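PDB 5V7P: protein-S-isoprenylcysteine O-methyltransferase from Tribolium castaneum, which catalyses the methylation of isoprenylated C-terminal cysteine residues of proteins, transferring the methyl group from S-adenosyl-L-methionine to the cysteine carboxylate. Local coordinates for residues L108-V113 against T175-A180; A180-N185 against S193-L198; F207-Y212 against I249-L254. All blocks are in the same frame, centred on the assembly; numbering follows the deposited sequence.

Interaction 1 of 3, residues L108-V113 against T175-A180; sequences LAIAIV and TAILTA. With MPG ([(Z)-octadec-9-enyl] (2R)-2,3-bis(oxidanyl)propanoate), chain B.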
loop_
_atom_site.group_PDB
_atom_site.type_symbol
_atom_site.label_atom_id
_atom_site.label_comp_id
_atom_site.label_asym_id
_atom_site.label_seq_id
_atom_site.Cartn_x
_atom_site.Cartn_y
_atom_site.Cartn_z
ATOM N N LEU A 108 12.141 1.164 -4.741
ATOM C CA LEU A 108 13.577 1.354 -4.576
ATOM C C LEU A 108 13.964 1.353 -3.103
ATOM O O LEU A 108 14.998 0.790 -2.725
ATOM C CB LEU A 108 14.007 2.656 -5.250
ATOM C CG LEU A 108 15.504 2.894 -5.455
ATOM C CD1 LEU A 108 16.139 1.780 -6.272
ATOM C CD2 LEU A 108 15.725 4.237 -6.139
ATOM N N ALA A 109 13.141 1.972 -2.254
ATOM C CA ALA A 109 13.423 1.980 -0.822
ATOM C C ALA A 109 13.509 0.560 -0.274
ATOM O O ALA A 109 14.442 0.222 0.464
ATOM C CB ALA A 109 12.354 2.785 -0.083
ATOM N N ILE A 110 12.544 -0.291 -0.629
ATOM C CA ILE A 110 12.568 -1.674 -0.159
ATOM C C ILE A 110 13.766 -2.413 -0.738
ATOM O O ILE A 110 14.408 -3.218 -0.051
ATOM C CB ILE A 110 11.243 -2.379 -0.508
ATOM C CG1 ILE A 110 10.064 -1.711 0.209
ATOM C CG2 ILE A 110 11.303 -3.866 -0.168
ATOM C CD1 ILE A 110 10.190 -1.624 1.725
ATOM N N ALA A 111 14.084 -2.164 -2.008
ATOM C CA ALA A 111 15.243 -2.812 -2.610
ATOM C C ALA A 111 16.526 -2.420 -1.888
ATOM O O ALA A 111 17.405 -3.260 -1.664
ATOM C CB ALA A 111 15.326 -2.456 -4.092
ATOM N N ILE A 112 16.650 -1.145 -1.513
ATOM C CA ILE A 112 17.820 -0.696 -0.763
ATOM C C ILE A 112 17.806 -1.288 0.639
ATOM O O ILE A 112 18.813 -1.826 1.116
ATOM C CB ILE A 112 17.866 0.842 -0.713
ATOM C CG1 ILE A 112 18.084 1.416 -2.114
ATOM C CG2 ILE A 112 18.967 1.327 0.241
ATOM C CD1 ILE A 112 17.879 2.920 -2.194
ATOM N N VAL A 113 16.667 -1.196 1.317
ATOM C CA VAL A 113 16.602 -1.514 2.737
ATOM C C VAL A 113 16.375 -3.002 2.994
ATOM O O VAL A 113 16.855 -3.532 4.002
ATOM C CB VAL A 113 15.501 -0.658 3.395
ATOM C CG1 VAL A 113 14.329 -1.512 3.915
ATOM C CG2 VAL A 113 16.090 0.188 4.500
ATOM N N THR A 175 12.425 8.553 4.629
ATOM C CA THR A 175 13.353 8.614 5.753
ATOM C C THR A 175 13.013 7.560 6.795
ATOM O O THR A 175 13.905 6.883 7.320
ATOM C CB THR A 175 13.340 10.008 6.378
ATOM O OG1 THR A 175 12.001 10.368 6.734
ATOM C CG2 THR A 175 13.909 11.030 5.409
ATOM N N ALA A 176 11.725 7.401 7.106
ATOM C CA ALA A 176 11.316 6.380 8.064
ATOM C C ALA A 176 11.750 4.992 7.609
ATOM O O ALA A 176 12.263 4.201 8.408
ATOM C CB ALA A 176 9.801 6.429 8.266
ATOM N N ILE A 177 11.557 4.678 6.324
ATOM C CA ILE A 177 11.946 3.365 5.814
ATOM C C ILE A 177 13.447 3.163 5.965
ATOM O O ILE A 177 13.907 2.085 6.359
ATOM C CB ILE A 177 11.497 3.204 4.348
ATOM C CG1 ILE A 177 9.972 3.314 4.249
ATOM C CG2 ILE A 177 11.963 1.861 3.787
ATOM C CD1 ILE A 177 9.437 3.347 2.828
ATOM N N LEU A 178 14.235 4.194 5.653
ATOM C CA LEU A 178 15.682 4.103 5.820
ATOM C C LEU A 178 16.060 3.977 7.291
ATOM O O LEU A 178 16.958 3.203 7.643
ATOM C CB LEU A 178 16.357 5.323 5.198
ATOM C CG LEU A 178 16.519 5.303 3.678
ATOM C CD1 LEU A 178 16.172 6.656 3.068
ATOM C CD2 LEU A 178 17.940 4.906 3.312
ATOM N N THR A 179 15.383 4.726 8.165
ATOM C CA THR A 179 15.708 4.685 9.587
ATOM C C THR A 179 15.348 3.337 10.196
ATOM O O THR A 179 16.073 2.823 11.055
ATOM C CB THR A 179 14.984 5.814 10.319
ATOM O OG1 THR A 179 15.290 7.065 9.691
ATOM C CG2 THR A 179 15.408 5.875 11.779
ATOM N N ALA A 180 14.229 2.750 9.769
ATOM C CA ALA A 180 13.809 1.456 10.288
ATOM C C ALA A 180 14.639 0.305 9.738
ATOM O O ALA A 180 14.679 -0.761 10.358
ATOM C CB ALA A 180 12.334 1.218 9.965
HETATM C C2 MPG B . 18.252 7.808 7.671
HETATM C C3 MPG B . 18.678 9.252 7.402
HETATM C C4 MPG B . 17.841 9.848 6.273
HETATM C C5 MPG B . 17.852 11.369 6.398
HETATM C C6 MPG B . 17.516 12.007 5.050
HETATM C C7 MPG B . 17.219 13.492 5.253
HETATM C C8 MPG B . 16.376 14.016 4.094
HETATM C C9 MPG B . 16.794 15.454 3.784
HETATM C C10 MPG B . 16.582 16.002 2.604
HETATM C C11 MPG B . 15.904 15.230 1.469
HETATM C C12 MPG B . 15.374 16.208 0.420
HETATM C C13 MPG B . 15.629 15.651 -0.979
HETATM C C14 MPG B . 14.814 16.449 -1.996
HETATM O O1 MPG B . 19.279 5.912 8.696
HETATM C C1 MPG B . 19.463 6.878 7.698
HETATM C CXD MPG B . 20.606 4.022 9.741
HETATM O O2 MPG B . 20.504 2.637 9.562
HETATM C C21 MPG B . 19.832 4.440 10.989
HETATM O O3 MPG B . 20.047 3.507 12.012
HETATM O O4 MPG B . 20.181 4.281 7.441
HETATM C CX3 MPG B . 20.016 4.733 8.525
#

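Interaction 2 of 3, residues A180-N185 against S193-L198; sequences AGSNFN and SSDHVL. With SAH (S-adenosyl-L-homocysteine), chain C.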
loop_
_atom_site.group_PDB
_atom_site.type_symbol
_atom_site.label_atom_id
_atom_site.label_comp_id
_atom_site.label_asym_id
_atom_site.label_seq_id
_atom_site.Cartn_x
_atom_site.Cartn_y
_atom_site.Cartn_z
ATOM N N ALA A 180 14.229 2.750 9.769
ATOM C CA ALA A 180 13.809 1.456 10.288
ATOM C C ALA A 180 14.639 0.305 9.738
ATOM O O ALA A 180 14.679 -0.761 10.358
ATOM C CB ALA A 180 12.334 1.218 9.965
ATOM N N GLY A 181 15.286 0.491 8.592
ATOM C CA GLY A 181 16.131 -0.558 8.052
ATOM C C GLY A 181 15.334 -1.802 7.730
ATOM O O GLY A 181 14.213 -1.739 7.214
ATOM N N SER A 182 15.915 -2.960 8.045
ATOM C CA SER A 182 15.220 -4.226 7.855
ATOM C C SER A 182 14.074 -4.425 8.840
ATOM O O SER A 182 13.357 -5.425 8.726
ATOM C CB SER A 182 16.212 -5.387 7.966
ATOM O OG SER A 182 16.979 -5.292 9.154
ATOM N N ASN A 183 13.883 -3.517 9.799
ATOM C CA ASN A 183 12.716 -3.572 10.669
ATOM C C ASN A 183 11.451 -3.072 9.984
ATOM O O ASN A 183 10.352 -3.303 10.502
ATOM C CB ASN A 183 12.959 -2.754 11.940
ATOM C CG ASN A 183 14.248 -3.131 12.639
ATOM O OD1 ASN A 183 14.325 -4.162 13.305
ATOM N ND2 ASN A 183 15.267 -2.290 12.497
ATOM N N PHE A 184 11.576 -2.389 8.848
ATOM C CA PHE A 184 10.415 -1.981 8.073
ATOM C C PHE A 184 9.887 -3.163 7.270
ATOM O O PHE A 184 10.618 -4.106 6.958
ATOM C CB PHE A 184 10.771 -0.828 7.130
ATOM C CG PHE A 184 9.576 -0.180 6.481
ATOM C CD1 PHE A 184 8.892 0.840 7.123
ATOM C CD2 PHE A 184 9.139 -0.590 5.231
ATOM C CE1 PHE A 184 7.793 1.436 6.533
ATOM C CE2 PHE A 184 8.038 0.005 4.637
ATOM C CZ PHE A 184 7.367 1.019 5.290
ATOM N N ASN A 185 8.600 -3.107 6.940
ATOM C CA ASN A 185 7.987 -4.146 6.124
ATOM C C ASN A 185 6.662 -3.622 5.595
ATOM O O ASN A 185 5.873 -3.054 6.356
ATOM C CB ASN A 185 7.773 -5.429 6.930
ATOM C CG ASN A 185 7.643 -6.658 6.051
ATOM O OD1 ASN A 185 6.965 -6.635 5.024
ATOM N ND2 ASN A 185 8.305 -7.738 6.447
ATOM N N SER A 193 10.812 -11.547 14.378
ATOM C CA SER A 193 12.023 -12.085 13.780
ATOM C C SER A 193 13.178 -12.009 14.774
ATOM O O SER A 193 13.230 -11.125 15.633
ATOM C CB SER A 193 12.381 -11.314 12.509
ATOM O OG SER A 193 11.270 -11.230 11.635
ATOM N N SER A 194 14.114 -12.947 14.647
ATOM C CA SER A 194 15.265 -12.977 15.542
ATOM C C SER A 194 16.186 -11.776 15.366
ATOM O O SER A 194 17.142 -11.638 16.137
ATOM C CB SER A 194 16.055 -14.269 15.330
ATOM O OG SER A 194 16.472 -14.396 13.982
ATOM N N ASP A 195 15.930 -10.916 14.379
ATOM C CA ASP A 195 16.715 -9.706 14.165
ATOM C C ASP A 195 15.871 -8.442 14.279
ATOM O O ASP A 195 16.370 -7.349 13.988
ATOM C CB ASP A 195 17.390 -9.749 12.793
ATOM C CG ASP A 195 16.392 -9.817 11.657
ATOM O OD1 ASP A 195 15.540 -10.731 11.668
ATOM O OD2 ASP A 195 16.448 -8.947 10.764
ATOM N N HIS A 196 14.614 -8.561 14.691
ATOM C CA HIS A 196 13.720 -7.414 14.762
ATOM C C HIS A 196 13.957 -6.665 16.069
ATOM O O HIS A 196 13.791 -7.231 17.155
ATOM C CB HIS A 196 12.269 -7.876 14.652
ATOM C CG HIS A 196 11.289 -6.759 14.479
ATOM N ND1 HIS A 196 9.931 -6.972 14.385
ATOM C CD2 HIS A 196 11.468 -5.421 14.379
ATOM C CE1 HIS A 196 9.315 -5.814 14.239
ATOM N NE2 HIS A 196 10.224 -4.856 14.233
ATOM N N VAL A 197 14.345 -5.395 15.962
ATOM C CA VAL A 197 14.632 -4.564 17.123
ATOM C C VAL A 197 13.723 -3.344 17.087
ATOM O O VAL A 197 13.176 -2.970 16.047
ATOM C CB VAL A 197 16.113 -4.135 17.181
ATOM C CG1 VAL A 197 17.014 -5.354 17.332
ATOM C CG2 VAL A 197 16.497 -3.334 15.940
ATOM N N LEU A 198 13.563 -2.725 18.252
ATOM C CA LEU A 198 12.738 -1.533 18.369
ATOM C C LEU A 198 13.520 -0.301 17.933
ATOM O O LEU A 198 14.689 -0.128 18.289
ATOM C CB LEU A 198 12.242 -1.366 19.805
ATOM C CG LEU A 198 11.380 -0.137 20.092
ATOM C CD1 LEU A 198 10.151 -0.099 19.195
ATOM C CD2 LEU A 198 10.972 -0.111 21.559
HETATM N N SAH C . 4.354 1.774 11.593
HETATM C CA SAH C . 5.724 2.133 11.254
HETATM C CB SAH C . 6.371 1.035 10.417
HETATM C CG SAH C . 5.548 0.585 9.213
HETATM S SD SAH C . 6.272 -0.885 8.438
HETATM C C SAH C . 5.770 3.462 10.503
HETATM O O SAH C . 4.750 3.956 10.021
HETATM O OXT SAH C . 6.828 4.076 10.356
HETATM C "C5'" SAH C . 5.362 -2.069 9.472
HETATM C "C4'" SAH C . 6.266 -2.967 10.306
HETATM O "O4'" SAH C . 7.144 -2.183 11.086
HETATM C "C3'" SAH C . 5.439 -3.815 11.262
HETATM O "O3'" SAH C . 5.666 -5.187 11.032
HETATM C "C2'" SAH C . 5.881 -3.416 12.654
HETATM O "O2'" SAH C . 6.086 -4.548 13.469
HETATM C "C1'" SAH C . 7.168 -2.627 12.430
HETATM N N9 SAH C . 7.319 -1.470 13.335
HETATM C C8 SAH C . 6.392 -0.501 13.622
HETATM N N7 SAH C . 6.937 0.384 14.485
HETATM C C5 SAH C . 8.202 -0.003 14.751
HETATM C C6 SAH C . 9.192 0.534 15.560
HETATM N N6 SAH C . 8.972 1.644 16.258
HETATM N N1 SAH C . 10.412 -0.100 15.633
HETATM C C2 SAH C . 10.645 -1.251 14.913
HETATM N N3 SAH C . 9.657 -1.778 14.113
HETATM C C4 SAH C . 8.455 -1.163 14.035
HETATM O O HOH W 1 15.333 -6.236 11.765
#

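Interaction 3 of 3, residues F207-Y212 against I249-L254; sequences FRHPSY and IEESML. With SAH (S-adenosyl-L-homocysteine), chain C.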
loop_
_atom_site.group_PDB
_atom_site.type_symbol
_atom_site.label_atom_id
_atom_site.label_comp_id
_atom_site.label_asym_id
_atom_site.label_seq_id
_atom_site.Cartn_x
_atom_site.Cartn_y
_atom_site.Cartn_z
ATOM N N PHE A 207 7.408 10.603 15.808
ATOM C CA PHE A 207 6.162 9.859 15.717
ATOM C C PHE A 207 6.451 8.372 15.848
ATOM O O PHE A 207 7.534 7.900 15.494
ATOM C CB PHE A 207 5.444 10.116 14.383
ATOM C CG PHE A 207 5.524 11.538 13.909
ATOM C CD1 PHE A 207 4.721 12.517 14.470
ATOM C CD2 PHE A 207 6.391 11.894 12.889
ATOM C CE1 PHE A 207 4.788 13.824 14.028
ATOM C CE2 PHE A 207 6.463 13.200 12.445
ATOM C CZ PHE A 207 5.659 14.165 13.015
ATOM N N ARG A 208 5.465 7.632 16.357
ATOM C CA ARG A 208 5.587 6.183 16.432
ATOM C C ARG A 208 5.397 5.515 15.077
ATOM O O ARG A 208 5.878 4.394 14.881
ATOM C CB ARG A 208 4.575 5.616 17.429
ATOM C CG ARG A 208 4.712 6.185 18.831
ATOM C CD ARG A 208 4.296 5.176 19.887
ATOM N NE ARG A 208 2.892 4.787 19.774
ATOM C CZ ARG A 208 1.878 5.406 20.375
ATOM N NH1 ARG A 208 2.091 6.463 21.145
ATOM N NH2 ARG A 208 0.639 4.964 20.205
ATOM N N HIS A 209 4.721 6.176 14.141
ATOM C CA HIS A 209 4.441 5.614 12.820
ATOM C C HIS A 209 4.715 6.663 11.749
ATOM O O HIS A 209 3.814 7.073 11.011
ATOM C CB HIS A 209 3.001 5.112 12.753
ATOM C CG HIS A 209 2.623 4.229 13.902
ATOM N ND1 HIS A 209 3.016 2.911 13.988
ATOM C CD2 HIS A 209 1.900 4.480 15.019
ATOM C CE1 HIS A 209 2.547 2.387 15.105
ATOM N NE2 HIS A 209 1.867 3.317 15.749
ATOM N N PRO A 210 5.968 7.111 11.626
ATOM C CA PRO A 210 6.266 8.199 10.681
ATOM C C PRO A 210 5.994 7.842 9.229
ATOM O O PRO A 210 5.689 8.738 8.433
ATOM C CB PRO A 210 7.757 8.476 10.927
ATOM C CG PRO A 210 8.293 7.201 11.497
ATOM C CD PRO A 210 7.177 6.618 12.307
ATOM N N SER A 211 6.102 6.566 8.849
ATOM C CA SER A 211 5.813 6.198 7.467
ATOM C C SER A 211 4.322 6.316 7.172
ATOM O O SER A 211 3.933 6.702 6.066
ATOM C CB SER A 211 6.318 4.783 7.175
ATOM O OG SER A 211 5.331 3.803 7.449
ATOM N N TYR A 212 3.469 6.008 8.154
ATOM C CA TYR A 212 2.036 6.202 7.962
ATOM C C TYR A 212 1.664 7.678 8.006
ATOM O O TYR A 212 0.732 8.101 7.312
ATOM C CB TYR A 212 1.249 5.422 9.018
ATOM C CG TYR A 212 1.492 3.925 9.003
ATOM C CD1 TYR A 212 2.044 3.295 7.894
ATOM C CD2 TYR A 212 1.170 3.143 10.105
ATOM C CE1 TYR A 212 2.267 1.930 7.884
ATOM C CE2 TYR A 212 1.385 1.781 10.100
ATOM C CZ TYR A 212 1.934 1.180 8.988
ATOM O OH TYR A 212 2.156 -0.177 8.981
ATOM N N ILE A 249 -3.903 -2.941 15.384
ATOM C CA ILE A 249 -3.402 -4.311 15.367
ATOM C C ILE A 249 -1.880 -4.323 15.370
ATOM O O ILE A 249 -1.259 -5.217 15.960
ATOM C CB ILE A 249 -3.966 -5.068 14.148
ATOM C CG1 ILE A 249 -3.529 -6.538 14.160
ATOM C CG2 ILE A 249 -3.537 -4.409 12.845
ATOM C CD1 ILE A 249 -4.155 -7.358 15.266
ATOM N N GLU A 250 -1.256 -3.339 14.718
ATOM C CA GLU A 250 0.197 -3.338 14.583
ATOM C C GLU A 250 0.878 -3.139 15.930
ATOM O O GLU A 250 1.886 -3.791 16.223
ATOM C CB GLU A 250 0.617 -2.252 13.594
ATOM C CG GLU A 250 2.119 -2.104 13.418
ATOM C CD GLU A 250 2.480 -1.266 12.204
ATOM O OE1 GLU A 250 1.676 -1.224 11.250
ATOM O OE2 GLU A 250 3.562 -0.644 12.204
ATOM N N GLU A 251 0.342 -2.249 16.765
ATOM C CA GLU A 251 0.937 -1.998 18.069
ATOM C C GLU A 251 0.657 -3.113 19.066
ATOM O O GLU A 251 1.434 -3.287 20.011
ATOM C CB GLU A 251 0.438 -0.666 18.627
ATOM C CG GLU A 251 0.953 0.541 17.866
ATOM C CD GLU A 251 0.735 1.840 18.615
ATOM O OE1 GLU A 251 -0.029 1.838 19.603
ATOM O OE2 GLU A 251 1.330 2.864 18.220
ATOM N N SER A 252 -0.426 -3.870 18.883
ATOM C CA SER A 252 -0.656 -5.032 19.735
ATOM C C SER A 252 0.423 -6.084 19.515
ATOM O O SER A 252 0.836 -6.764 20.461
ATOM C CB SER A 252 -2.041 -5.622 19.469
ATOM O OG SER A 252 -2.095 -6.263 18.207
ATOM N N MET A 253 0.894 -6.230 18.272
ATOM C CA MET A 253 1.999 -7.144 18.005
ATOM C C MET A 253 3.321 -6.576 18.505
ATOM O O MET A 253 4.193 -7.333 18.946
ATOM C CB MET A 253 2.093 -7.442 16.508
ATOM C CG MET A 253 0.787 -7.881 15.857
ATOM S SD MET A 253 -0.144 -9.075 16.832
ATOM C CE MET A 253 1.032 -10.418 16.975
ATOM N N LEU A 254 3.490 -5.253 18.442
ATOM C CA LEU A 254 4.720 -4.643 18.933
ATOM C C LEU A 254 4.838 -4.767 20.446
ATOM O O LEU A 254 5.949 -4.906 20.968
ATOM C CB LEU A 254 4.782 -3.174 18.508
ATOM C CG LEU A 254 5.076 -2.934 17.025
ATOM C CD1 LEU A 254 4.697 -1.520 16.618
ATOM C CD2 LEU A 254 6.546 -3.195 16.714
HETATM N N SAH C . 4.354 1.774 11.593
HETATM C CA SAH C . 5.724 2.133 11.254
HETATM C CB SAH C . 6.371 1.035 10.417
HETATM C CG SAH C . 5.548 0.585 9.213
HETATM S SD SAH C . 6.272 -0.885 8.438
HETATM C C SAH C . 5.770 3.462 10.503
HETATM O O SAH C . 4.750 3.956 10.021
HETATM O OXT SAH C . 6.828 4.076 10.356
HETATM C "C5'" SAH C . 5.362 -2.069 9.472
HETATM C "C4'" SAH C . 6.266 -2.967 10.306
HETATM O "O4'" SAH C . 7.144 -2.183 11.086
HETATM C "C3'" SAH C . 5.439 -3.815 11.262
HETATM O "O3'" SAH C . 5.666 -5.187 11.032
HETATM C "C2'" SAH C . 5.881 -3.416 12.654
HETATM O "O2'" SAH C . 6.086 -4.548 13.469
HETATM C "C1'" SAH C . 7.168 -2.627 12.430
HETATM N N9 SAH C . 7.319 -1.470 13.335
HETATM C C8 SAH C . 6.392 -0.501 13.622
HETATM N N7 SAH C . 6.937 0.384 14.485
HETATM C C5 SAH C . 8.202 -0.003 14.751
HETATM C C6 SAH C . 9.192 0.534 15.560
HETATM N N6 SAH C . 8.972 1.644 16.258
HETATM N N1 SAH C . 10.412 -0.100 15.633
HETATM C C2 SAH C . 10.645 -1.251 14.913
HETATM N N3 SAH C . 9.657 -1.778 14.113
HETATM C C4 SAH C . 8.455 -1.163 14.035
#

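Interaction 1 of 3, residues L108-V113 against T175-A180
V113 lays its two methyls across I177. V113 CG1 rests 4.1 Å from I177 CG2, while CG2 of V113 meets the backbone oxygen I177 O at 3.4 Å. The two side chains cross at about a right angle, so the contact is made by branches rather than along chain lengths. On I177, chi1 of -61° puts CG1 beside its backbone N and turns CG2 to the position anti to that N; there the methyl reaches both V113 and A109, whose CB lies 4.0 Å away. I110, on helix 90-113 with A109 and V113, brings its CD1 to 4.4 Å from I177 CG2. No hydrogen bond links the segments; the side chains meet through methyls, with one methyl of V113 against the I177 carbonyl oxygen. T175 and T179 serve a different surface of helix 156-180: T179 OG1 donates to T175 O at 2.8 Å, spending its proton on its own helix, and the lipid MPG runs past both, its C6 at 3.8 Å from T175 CG2. The axes of 108-113 and 175-180 approach to 9.9 Å at 13°, nearly parallel. This is helix-to-helix packing in a bundle inferred to be transmembrane, joining the C-terminal ends of helices 90-113 and 156-180.

Interaction 2 of 3, residues A180-N185 against S193-L198
The H196 ring meets its neighbours at the edge: N183 OD1 sits near the ring plane beside CD2, at 3.3 Å from that carbon, SAH N3 lies near the plane at NE2, and SAH O2' is in plane by CE1. F258 packs against this ring in an edge-to-face (T-shaped) contact. The F184 ring works by its face instead, with SAH SD 3.3 Å above the plane and offset toward the rim. Between the segments N183 carries the load. Its CG stands beside the backbone N, anti to the carbonyl carbon (chi1 -52°), which lets the amide serve two directions. V197 N donates to N183 OD1 at 2.9 Å, nearly straight at 171°, though tilted from the carbonyl plane. N183 ND2 reaches back to A180 O at 2.7 Å, and these two bonds together fix the amide's rotation. The backbone N183 N is a second donor to A180 O, from the opposite face. Water 1 joins D195 O, at 2.7 Å, with N183 OD1 and S182 OG, and cannot donate to every acceptor near it at once. With an alanine here, V197 N would probably be left without its acceptor and the 193-198 loop set freer to shift beside the bound SAH. The payoff is at the base: H196 NE2 donates to SAH N3 at 3.1 Å and 175°, so a loop braced by N183 presents an N-H that matches the acceptor N3 of the purine and so helps fix the base in place.

Interaction 3 of 3, residues F207-Y212 against I249-L254
Starting at CB, H209 runs from the ligand to E251. H209 CB lies 3.4 Å from SAH O; past CG, ND1 accepts a hydrogen bond from SAH N at 3.0 Å; NE2, between CE1 and CD2 that also border E251 OE2, donates to that oxygen at 2.6 Å and 154°. With chi1 at -50°, CG sits beside the backbone N and the ring bridges the two, while R208 CB covers part of one ring face. E251 OE2 is shared: R208 grips it side-on, NH2 donating to its syn lone pair while NE, at 2.9 Å in a salt bridge, comes from above the carboxylate plane; H209 arrives on the anti side, tilted out of that plane. R208 NH1 also bonds V269 O, and E251 OE1 is bonded to Y279 N and Q266 NE2. Y212 OH donates to E250 OE1 at 2.5 Å, again on the syn lone pair, with ring and carboxylate planes 82° apart, and is also hydrogen-bonded to R246 NE, a residue inferred to bind the substrate; E250 OE2 takes SAH N at 2.6 Å. SAH O meets S211 OG at 2.6 Å and also Y212 N, while S211 N donates to SAH OXT. The chemistry thus sorts by charge: acceptors on H209 and E250 receive the amino group, and donors starting helix 210-225 the carboxylate, where the helix end would probably add favourable polarity.

How the interactions relate
Interaction 3 is buried, interaction 1 partly buried and interaction 2 lies at the surface. Interactions 1 and 2 share A180, where helix 156-180 ends and the loop begins, so apolar helix packing passes directly into a polar, water-containing contact. Interactions 2 and 3 hold the same ligand: interaction 2 meets adenine through 193-198 and the sulfur through 180-185, interaction 3 the amino acid end. F184 is the common neighbour, touching I110 and I177 of interaction 1 and S211 of interaction 3. Chemistry follows place: methyl groups among helices inferred to be transmembrane, amide and backbone bonds in a probably cytoplasmic loop, and a salt-bridged E251 and ligand-binding E250 where the start of helix 210-225 and the residues just before it face helix 231-258.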